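PDB 5N5F: encapsulated ferritin-like protein from Haliangium ochraceum, which oxidises Fe(2+) to Fe(3+) inside an encapsulin nanocompartment, releasing the ferric iron for mineral storage there. Local coordinates for residues Q40-C45 with V53-K58; H22-T27 with M66-W71; L32-W37 with N59-H64. One frame throughout, in Å; residues are numbered along the deposited sequence.

Two long antiparallel helices, 16-44 and 48-75, supply all three contacts, which sample one hairpin at successive heights. All three are buried; none is a surface contact. Contact 1 lies nearest the turn, its centre about 18 Å from the centre of the chain, whereas those of contacts 2 and 3 are about 7 and 8 Å away. Contact 3 occupies the middle of the hairpin, and contact 1 is nested within the loops closed by both others. The chemistry changes with height: aliphatic packing with a loose cysteine contact near the turn, valines beside a probable iron-binding glutamate in the middle, and threonines with a tryptophan further along in contact 2.

Contact 1. Residues Q40-C45 with V53-K58; sequences QRADAC and VLIHNK
The peptide group joining R41 to A42 has one face occupied by a methyl of L54. CD1 of L54 stands over this plane, 3.8 Å from R41 C and 3.7 Å from A42 N, and the same methyl lies alongside the R41 side chain, 4.0 Å from its CB. On the far side of helix 48-75 the imidazole of H56 is held edge-on: its ND1 donates almost straight, and in the plane of the ring, to OD1 of N57 at 2.9 Å, which ties two neighbouring side chains together on that side.

Apart from the peptide, the helices meet through short or branched carbon chains. A42 points its methyl at the partner helix, where CB of L54 lies 4.0 Å from A42 CB. CD1 of I55 reaches the same A42 CB at 3.7 Å, so the alanine is met by two consecutive residues. With CG of L54 opposite its carbonyl carbon (chi1 -74°), the leucine fork extends across to helix 16-44 and leaves CD1 in loose contact with C45, 4.5 Å from its SG; C45 is the first residue after that helix to leave the helical conformation. The segment axes approach to 9.3 Å, at an antiparallel angle of 161°, with A42 and L54 nearest in backbone register.

Polar ends turn to other partners. The guanidinium of R41 forms a salt bridge through NH2 with E30 of a third subunit, while D43 and Q40 bond to residues of a second. L54 also packs on T27 of the third subunit.

Near the turn between helices 16-44 and 48-75, therefore, the direct contacts between the two segments are van der Waals in kind. Several polar ends bond within the chain or across subunit boundaries of the decamer, and the seam itself is apolar.

Contact 2. Residues H22-T27 with M66-W71; sequences HRALVT and MMTLEW
A24 and T68 face each other where the antiparallel helices 16-44 and 48-75 form the helical hairpin of the encapsulated-ferritin domain; the two segments run at 152° to one another. Van der Waals contacts come first. The T68 methyl CG2, anti to its own backbone nitrogen, presses on the backbone of A24, 3.4 Å from A24 O and 4.1 Å from A24 CB. That same alanine methyl also touches the benzo side of the W71 indole, with CB 3.9 Å from CZ3, approaching at a slant to the ring. One turn along, T27 and T68 cross at about a right angle, the methyl CG2 of T27 lying 4.1 Å from T68 OG1.

Hydrogen bonds hold the polar atoms from outside the interface. T68 OG1 is shared between the carbonyl oxygen of H64, one turn back, and OE1 of E31, probably an iron ligand as in related proteins; the threonine is thus a second-shell neighbour of the probable iron site. At the other end, W71 NE1 bonds to E47 of a third subunit, which helps to orient the indole that A24 touches.

Bonds within helix 16-44 set the last side chain. T27 N and T27 OG1 reach the carbonyl oxygen of R23 from opposite faces of its plane, with T27 OG1 donating to R23 O at 2.8 Å.

Contact 3. Residues L32-W37 with N59-H64; sequences LEAVDW and NEEVEH
V35 and V62 meet through their CG2 methyls, 3.6 Å apart, with the two side chains crossing at about a right angle. The CG2 of V35 also rests on the aliphatic base of E61, 3.9 Å from its CB, so a single methyl touches two consecutive residues of helix 48-75. With CG opposite its carbonyl carbon (chi1 -63°), E61 brings CG within 3.8 Å of A34 CB, and the bend at chi2 (-52°) turns the carboxylate so that OE1 stays 4.0 Å from that A34 CB. A34 and V35 thus pack along the carbon chain of E61; the carboxylate's further neighbours lie outside the two segments.

Those neighbours form the next shell. E61 packs against E31 and Y38 of helix 16-44, and H64, one turn further along helix 48-75, also packs against E31. One face of the H64 imidazole, toward its rim, is met by the backbone oxygen of E60, 3.0 Å above the plane, and its NE2 is hydrogen-bonded to E60 of a third subunit. E61 OE2 comes near the OE2 of E61 in that same subunit, a proximity of like charges that a bound cation would probably offset, consistent with the inferred iron site.

Further out, helix 16-44 is tied to a second subunit: D36 bonds to H22 there, and its other oxygen takes Q40 NE2 of its own chain. The segment axes approach to 8.5 Å.

E31, E61 and H64 are probably iron ligands, as in related encapsulated ferritins. E61 packs on H64 of the third subunit, and H64 on its E61. This arrangement is characteristic of the family, in which a ferroxidase centre is completed between two subunits and a ferritin-like four-helix bundle is built from two hairpins.

Contact 1. Residues Q40-C45 with V53-K58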
loop_
_atom_site.group_PDB
_atom_site.type_symbol
_atom_site.label_atom_id
_atom_site.label_comp_id
_atom_site.label_asym_id
_atom_site.label_seq_id
_atom_site.Cartn_x
_atom_site.Cartn_y
_atom_site.Cartn_z
ATOM N N GLN B 40 -16.004 -13.428 7.398
ATOM C CA GLN B 40 -14.900 -14.303 7.017
ATOM C C GLN B 40 -14.203 -14.879 8.247
ATOM O O GLN B 40 -13.920 -16.081 8.311
ATOM C CB GLN B 40 -13.902 -13.535 6.154
ATOM C CG GLN B 40 -14.401 -13.200 4.763
ATOM C CD GLN B 40 -13.357 -12.476 3.942
ATOM O OE1 GLN B 40 -12.169 -12.794 4.009
ATOM N NE2 GLN B 40 -13.793 -11.488 3.165
ATOM N N ARG B 41 -13.903 -14.030 9.231
ATOM C CA ARG B 41 -13.184 -14.502 10.409
ATOM C C ARG B 41 -14.053 -15.407 11.271
ATOM O O ARG B 41 -13.545 -16.364 11.867
ATOM C CB ARG B 41 -12.665 -13.312 11.215
ATOM C CG ARG B 41 -11.544 -12.557 10.505
ATOM C CD ARG B 41 -10.691 -11.754 11.472
ATOM N NE ARG B 41 -11.326 -10.500 11.864
ATOM C CZ ARG B 41 -11.129 -9.329 11.263
ATOM N NH1 ARG B 41 -10.305 -9.228 10.229
ATOM N NH2 ARG B 41 -11.761 -8.250 11.706
ATOM N N ALA B 42 -15.361 -15.140 11.337
ATOM C CA ALA B 42 -16.255 -16.018 12.085
ATOM C C ALA B 42 -16.380 -17.380 11.411
ATOM O O ALA B 42 -16.490 -18.407 12.093
ATOM C CB ALA B 42 -17.628 -15.366 12.236
ATOM N N ASP B 43 -16.358 -17.411 10.077
ATOM C CA ASP B 43 -16.412 -18.682 9.359
ATOM C C ASP B 43 -15.198 -19.546 9.671
ATOM O O ASP B 43 -15.329 -20.737 9.977
ATOM C CB ASP B 43 -16.505 -18.428 7.855
ATOM C CG ASP B 43 -17.931 -18.276 7.375
ATOM O OD1 ASP B 43 -18.812 -17.987 8.215
ATOM O OD2 ASP B 43 -18.168 -18.443 6.157
ATOM N N ALA B 44 -14.001 -18.969 9.566
ATOM C CA ALA B 44 -12.776 -19.707 9.834
ATOM C C ALA B 44 -12.530 -19.913 11.321
ATOM O O ALA B 44 -11.696 -20.747 11.684
ATOM C CB ALA B 44 -11.583 -18.981 9.210
ATOM N N CYS B 45 -13.235 -19.176 12.176
ATOM C CA CYS B 45 -13.112 -19.340 13.617
ATOM C C CYS B 45 -13.305 -20.800 14.007
ATOM O O CYS B 45 -14.117 -21.514 13.416
ATOM C CB CYS B 45 -14.153 -18.469 14.324
ATOM S SG CYS B 45 -13.680 -17.881 15.960
ATOM N N VAL B 53 -19.137 -13.580 19.364
ATOM C CA VAL B 53 -18.767 -12.174 19.513
ATOM C C VAL B 53 -18.621 -11.522 18.145
ATOM O O VAL B 53 -19.080 -10.395 17.925
ATOM C CB VAL B 53 -17.474 -12.042 20.341
ATOM C CG1 VAL B 53 -17.016 -10.587 20.405
ATOM C CG2 VAL B 53 -17.677 -12.593 21.749
ATOM N N LEU B 54 -17.985 -12.223 17.203
ATOM C CA LEU B 54 -17.751 -11.653 15.882
ATOM C C LEU B 54 -19.064 -11.389 15.153
ATOM O O LEU B 54 -19.231 -10.338 14.525
ATOM C CB LEU B 54 -16.860 -12.587 15.063
ATOM C CG LEU B 54 -15.374 -12.626 15.428
ATOM C CD1 LEU B 54 -14.680 -13.730 14.654
ATOM C CD2 LEU B 54 -14.696 -11.288 15.162
ATOM N N ILE B 55 -20.006 -12.333 15.225
ATOM C CA ILE B 55 -21.296 -12.153 14.565
ATOM C C ILE B 55 -22.079 -11.027 15.228
ATOM O O ILE B 55 -22.686 -10.190 14.549
ATOM C CB ILE B 55 -22.089 -13.476 14.573
ATOM C CG1 ILE B 55 -21.322 -14.577 13.831
ATOM C CG2 ILE B 55 -23.483 -13.288 13.954
ATOM C CD1 ILE B 55 -21.187 -14.362 12.326
ATOM N N HIS B 56 -22.081 -10.989 16.562
ATOM C CA HIS B 56 -22.842 -9.968 17.274
ATOM C C HIS B 56 -22.375 -8.570 16.901
ATOM O O HIS B 56 -23.193 -7.668 16.690
ATOM C CB HIS B 56 -22.721 -10.178 18.782
ATOM C CG HIS B 56 -23.312 -9.068 19.593
ATOM N ND1 HIS B 56 -22.647 -7.883 19.831
ATOM C CD2 HIS B 56 -24.505 -8.962 20.225
ATOM C CE1 HIS B 56 -23.405 -7.096 20.573
ATOM N NE2 HIS B 56 -24.538 -7.727 20.826
ATOM N N ASN B 57 -21.062 -8.365 16.825
ATOM C CA ASN B 57 -20.545 -7.046 16.494
ATOM C C ASN B 57 -20.631 -6.775 14.998
ATOM O O ASN B 57 -20.835 -5.626 14.594
ATOM C CB ASN B 57 -19.106 -6.909 16.996
ATOM C CG ASN B 57 -19.018 -6.922 18.514
ATOM O OD1 ASN B 57 -20.026 -6.763 19.209
ATOM N ND2 ASN B 57 -17.813 -7.106 19.036
ATOM N N LYS B 58 -20.492 -7.812 14.171
ATOM C CA LYS B 58 -20.781 -7.669 12.750
ATOM C C LYS B 58 -22.154 -7.043 12.549
ATOM O O LYS B 58 -22.317 -6.093 11.774
ATOM C CB LYS B 58 -20.712 -9.036 12.062
ATOM C CG LYS B 58 -21.180 -9.035 10.610
ATOM C CD LYS B 58 -21.477 -10.432 10.097
ATOM C CE LYS B 58 -22.632 -10.396 9.106
ATOM N NZ LYS B 58 -22.715 -11.628 8.267
#

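Contact 2. Residues H22-T27 with M66-W71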
loop_
_atom_site.group_PDB
_atom_site.type_symbol
_atom_site.label_atom_id
_atom_site.label_comp_id
_atom_site.label_asym_id
_atom_site.label_seq_id
_atom_site.Cartn_x
_atom_site.Cartn_y
_atom_site.Cartn_z
ATOM N N HIS B 22 -18.050 13.095 1.841
ATOM C CA HIS B 22 -16.851 12.265 1.866
ATOM C C HIS B 22 -16.699 11.575 3.217
ATOM O O HIS B 22 -16.506 10.356 3.288
ATOM C CB HIS B 22 -15.626 13.125 1.543
ATOM C CG HIS B 22 -14.322 12.500 1.934
ATOM N ND1 HIS B 22 -13.805 11.394 1.294
ATOM C CD2 HIS B 22 -13.429 12.828 2.899
ATOM C CE1 HIS B 22 -12.651 11.068 1.848
ATOM N NE2 HIS B 22 -12.400 11.922 2.824
ATOM N N ARG B 23 -16.800 12.342 4.306
ATOM C CA ARG B 23 -16.679 11.756 5.637
ATOM C C ARG B 23 -17.705 10.650 5.847
ATOM O O ARG B 23 -17.393 9.605 6.426
ATOM C CB ARG B 23 -16.829 12.841 6.706
ATOM C CG ARG B 23 -15.735 13.895 6.658
ATOM C CD ARG B 23 -15.883 14.934 7.759
ATOM N NE ARG B 23 -14.792 15.904 7.719
ATOM C CZ ARG B 23 -14.839 17.091 7.118
ATOM N NH1 ARG B 23 -15.936 17.499 6.498
ATOM N NH2 ARG B 23 -13.775 17.883 7.145
ATOM N N ALA B 24 -18.934 10.853 5.370
ATOM C CA ALA B 24 -19.961 9.834 5.553
ATOM C C ALA B 24 -19.702 8.621 4.668
ATOM O O ALA B 24 -19.861 7.478 5.113
ATOM C CB ALA B 24 -21.342 10.423 5.271
ATOM N N LEU B 25 -19.296 8.843 3.416
ATOM C CA LEU B 25 -19.061 7.722 2.511
ATOM C C LEU B 25 -17.891 6.858 2.979
ATOM O O LEU B 25 -17.947 5.627 2.882
ATOM C CB LEU B 25 -18.825 8.237 1.087
ATOM C CG LEU B 25 -20.083 8.704 0.344
ATOM C CD1 LEU B 25 -19.729 9.434 -0.957
ATOM C CD2 LEU B 25 -20.992 7.521 0.051
ATOM N N VAL B 26 -16.822 7.469 3.492
ATOM C CA VAL B 26 -15.715 6.649 3.976
ATOM C C VAL B 26 -16.138 5.865 5.209
ATOM O O VAL B 26 -15.703 4.723 5.407
ATOM C CB VAL B 26 -14.462 7.503 4.248
ATOM C CG1 VAL B 26 -14.005 8.193 2.970
ATOM C CG2 VAL B 26 -14.706 8.518 5.359
ATOM N N THR B 27 -17.005 6.445 6.045
ATOM C CA THR B 27 -17.483 5.732 7.224
ATOM C C THR B 27 -18.354 4.549 6.825
ATOM O O THR B 27 -18.184 3.436 7.338
ATOM C CB THR B 27 -18.253 6.685 8.142
ATOM O OG1 THR B 27 -17.404 7.777 8.523
ATOM C CG2 THR B 27 -18.726 5.963 9.402
ATOM N N MET B 66 -26.261 1.344 8.038
ATOM C CA MET B 66 -27.578 1.808 7.618
ATOM C C MET B 66 -27.951 3.126 8.286
ATOM O O MET B 66 -28.714 3.912 7.712
ATOM C CB MET B 66 -28.625 0.735 7.911
ATOM C CG MET B 66 -28.375 -0.582 7.175
ATOM S SD MET B 66 -28.315 -0.419 5.370
ATOM C CE MET B 66 -26.557 -0.233 5.070
ATOM N N MET B 67 -27.426 3.390 9.485
ATOM C CA MET B 67 -27.562 4.718 10.072
ATOM C C MET B 67 -26.861 5.757 9.210
ATOM O O MET B 67 -27.432 6.808 8.888
ATOM C CB MET B 67 -26.988 4.736 11.489
ATOM C CG MET B 67 -27.816 3.987 12.519
ATOM S SD MET B 67 -26.934 3.705 14.074
ATOM C CE MET B 67 -26.627 5.385 14.597
ATOM N N THR B 68 -25.614 5.475 8.821
ATOM C CA THR B 68 -24.871 6.394 7.969
ATOM C C THR B 68 -25.555 6.565 6.618
ATOM O O THR B 68 -25.627 7.678 6.085
ATOM C CB THR B 68 -23.441 5.887 7.777
ATOM O OG1 THR B 68 -22.820 5.673 9.057
ATOM C CG2 THR B 68 -22.624 6.888 6.981
ATOM N N LEU B 69 -26.059 5.471 6.043
ATOM C CA LEU B 69 -26.683 5.551 4.728
ATOM C C LEU B 69 -27.928 6.424 4.772
ATOM O O LEU B 69 -28.182 7.203 3.846
ATOM C CB LEU B 69 -27.018 4.147 4.220
ATOM C CG LEU B 69 -27.699 4.042 2.851
ATOM C CD1 LEU B 69 -26.890 4.722 1.741
ATOM C CD2 LEU B 69 -27.938 2.580 2.506
ATOM N N GLU B 70 -28.711 6.324 5.850
ATOM C CA GLU B 70 -29.885 7.177 5.987
ATOM C C GLU B 70 -29.489 8.645 6.068
ATOM O O GLU B 70 -30.187 9.513 5.532
ATOM C CB GLU B 70 -30.697 6.767 7.215
ATOM C CG GLU B 70 -31.892 7.677 7.523
ATOM C CD GLU B 70 -32.931 7.709 6.416
ATOM O OE1 GLU B 70 -32.791 6.949 5.434
ATOM O OE2 GLU B 70 -33.896 8.500 6.527
ATOM N N TRP B 71 -28.376 8.950 6.739
ATOM C CA TRP B 71 -27.898 10.327 6.747
ATOM C C TRP B 71 -27.558 10.786 5.334
ATOM O O TRP B 71 -27.924 11.895 4.925
ATOM C CB TRP B 71 -26.685 10.465 7.661
ATOM C CG TRP B 71 -26.229 11.879 7.812
ATOM C CD1 TRP B 71 -26.548 12.738 8.823
ATOM C CD2 TRP B 71 -25.376 12.608 6.921
ATOM N NE1 TRP B 71 -25.944 13.954 8.618
ATOM C CE2 TRP B 71 -25.222 13.902 7.454
ATOM C CE3 TRP B 71 -24.726 12.291 5.723
ATOM C CZ2 TRP B 71 -24.444 14.877 6.835
ATOM C CZ3 TRP B 71 -23.958 13.262 5.108
ATOM C CH2 TRP B 71 -23.822 14.539 5.665
#

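Contact 3. Residues L32-W37 with N59-H64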
loop_
_atom_site.group_PDB
_atom_site.type_symbol
_atom_site.label_atom_id
_atom_site.label_comp_id
_atom_site.label_asym_id
_atom_site.label_seq_id
_atom_site.Cartn_x
_atom_site.Cartn_y
_atom_site.Cartn_z
ATOM N N LEU B 32 -18.950 -1.266 6.063
ATOM C CA LEU B 32 -19.202 -2.397 5.176
ATOM C C LEU B 32 -18.004 -3.337 5.111
ATOM O O LEU B 32 -18.176 -4.551 4.957
ATOM C CB LEU B 32 -19.564 -1.900 3.775
ATOM C CG LEU B 32 -20.900 -1.152 3.668
ATOM C CD1 LEU B 32 -21.056 -0.560 2.286
ATOM C CD2 LEU B 32 -22.070 -2.074 3.986
ATOM N N GLU B 33 -16.787 -2.803 5.217
ATOM C CA GLU B 33 -15.614 -3.670 5.243
ATOM C C GLU B 33 -15.596 -4.527 6.503
ATOM O O GLU B 33 -15.269 -5.719 6.447
ATOM C CB GLU B 33 -14.343 -2.828 5.129
ATOM C CG GLU B 33 -14.166 -2.205 3.751
ATOM C CD GLU B 33 -12.957 -1.295 3.650
ATOM O OE1 GLU B 33 -12.302 -1.043 4.683
ATOM O OE2 GLU B 33 -12.661 -0.831 2.529
ATOM N N ALA B 34 -15.961 -3.942 7.646
ATOM C CA ALA B 34 -16.074 -4.721 8.874
ATOM C C ALA B 34 -17.079 -5.856 8.722
ATOM O O ALA B 34 -16.868 -6.957 9.247
ATOM C CB ALA B 34 -16.471 -3.807 10.033
ATOM N N VAL B 35 -18.184 -5.607 8.010
ATOM C CA VAL B 35 -19.200 -6.638 7.812
ATOM C C VAL B 35 -18.620 -7.818 7.043
ATOM O O VAL B 35 -18.877 -8.981 7.372
ATOM C CB VAL B 35 -20.429 -6.042 7.095
ATOM C CG1 VAL B 35 -21.426 -7.132 6.709
ATOM C CG2 VAL B 35 -21.103 -5.005 7.980
ATOM N N ASP B 36 -17.841 -7.540 5.998
ATOM C CA ASP B 36 -17.244 -8.617 5.216
ATOM C C ASP B 36 -16.161 -9.342 6.012
ATOM O O ASP B 36 -16.112 -10.577 6.025
ATOM C CB ASP B 36 -16.674 -8.053 3.914
ATOM C CG ASP B 36 -16.092 -9.124 3.017
ATOM O OD1 ASP B 36 -16.399 -10.313 3.226
ATOM O OD2 ASP B 36 -15.332 -8.774 2.089
ATOM N N TRP B 37 -15.293 -8.592 6.690
ATOM C CA TRP B 37 -14.171 -9.207 7.391
ATOM C C TRP B 37 -14.625 -9.995 8.616
ATOM O O TRP B 37 -14.027 -11.029 8.940
ATOM C CB TRP B 37 -13.163 -8.133 7.794
ATOM C CG TRP B 37 -12.590 -7.396 6.625
ATOM C CD1 TRP B 37 -12.612 -7.788 5.315
ATOM C CD2 TRP B 37 -11.919 -6.131 6.653
ATOM N NE1 TRP B 37 -11.992 -6.847 4.529
ATOM C CE2 TRP B 37 -11.556 -5.821 5.326
ATOM C CE3 TRP B 37 -11.589 -5.232 7.670
ATOM C CZ2 TRP B 37 -10.879 -4.650 4.992
ATOM C CZ3 TRP B 37 -10.917 -4.071 7.337
ATOM C CH2 TRP B 37 -10.569 -3.790 6.009
ATOM N N ASN B 59 -23.156 -7.569 13.255
ATOM C CA ASN B 59 -24.522 -7.096 13.082
ATOM C C ASN B 59 -24.669 -5.642 13.501
ATOM O O ASN B 59 -25.455 -4.901 12.899
ATOM C CB ASN B 59 -25.478 -7.990 13.872
ATOM C CG ASN B 59 -25.605 -9.374 13.265
ATOM O OD1 ASN B 59 -25.215 -9.598 12.117
ATOM N ND2 ASN B 59 -26.165 -10.304 14.025
ATOM N N GLU B 60 -23.925 -5.208 14.520
ATOM C CA GLU B 60 -23.957 -3.796 14.884
ATOM C C GLU B 60 -23.235 -2.939 13.854
ATOM O O GLU B 60 -23.581 -1.765 13.677
ATOM C CB GLU B 60 -23.360 -3.596 16.276
ATOM C CG GLU B 60 -24.176 -4.262 17.376
ATOM C CD GLU B 60 -23.827 -3.768 18.770
ATOM O OE1 GLU B 60 -22.848 -3.007 18.914
ATOM O OE2 GLU B 60 -24.541 -4.140 19.725
ATOM N N GLU B 61 -22.239 -3.497 13.160
ATOM C CA GLU B 61 -21.619 -2.762 12.062
ATOM C C GLU B 61 -22.620 -2.525 10.937
ATOM O O GLU B 61 -22.631 -1.451 10.327
ATOM C CB GLU B 61 -20.391 -3.509 11.538
ATOM C CG GLU B 61 -19.267 -3.674 12.560
ATOM C CD GLU B 61 -18.856 -2.364 13.203
ATOM O OE1 GLU B 61 -18.559 -1.400 12.465
ATOM O OE2 GLU B 61 -18.849 -2.295 14.449
ATOM N N VAL B 62 -23.466 -3.517 10.649
ATOM C CA VAL B 62 -24.554 -3.312 9.692
ATOM C C VAL B 62 -25.433 -2.154 10.144
ATOM O O VAL B 62 -25.766 -1.259 9.359
ATOM C CB VAL B 62 -25.376 -4.602 9.521
ATOM C CG1 VAL B 62 -26.558 -4.371 8.563
ATOM C CG2 VAL B 62 -24.508 -5.730 9.008
ATOM N N GLU B 63 -25.824 -2.158 11.422
ATOM C CA GLU B 63 -26.664 -1.086 11.945
ATOM C C GLU B 63 -25.989 0.269 11.783
ATOM O O GLU B 63 -26.647 1.267 11.472
ATOM C CB GLU B 63 -26.992 -1.348 13.417
ATOM C CG GLU B 63 -27.925 -0.317 14.036
ATOM C CD GLU B 63 -28.461 -0.746 15.390
ATOM O OE1 GLU B 63 -27.961 -1.749 15.938
ATOM O OE2 GLU B 63 -29.388 -0.081 15.902
ATOM N N HIS B 64 -24.675 0.325 11.995
ATOM C CA HIS B 64 -23.956 1.578 11.807
ATOM C C HIS B 64 -23.974 2.001 10.343
ATOM O O HIS B 64 -24.144 3.185 10.035
ATOM C CB HIS B 64 -22.521 1.434 12.313
ATOM C CG HIS B 64 -22.423 1.197 13.788
ATOM N ND1 HIS B 64 -21.218 1.030 14.437
ATOM C CD2 HIS B 64 -23.380 1.103 14.740
ATOM C CE1 HIS B 64 -21.437 0.843 15.726
ATOM N NE2 HIS B 64 -22.741 0.882 15.937
#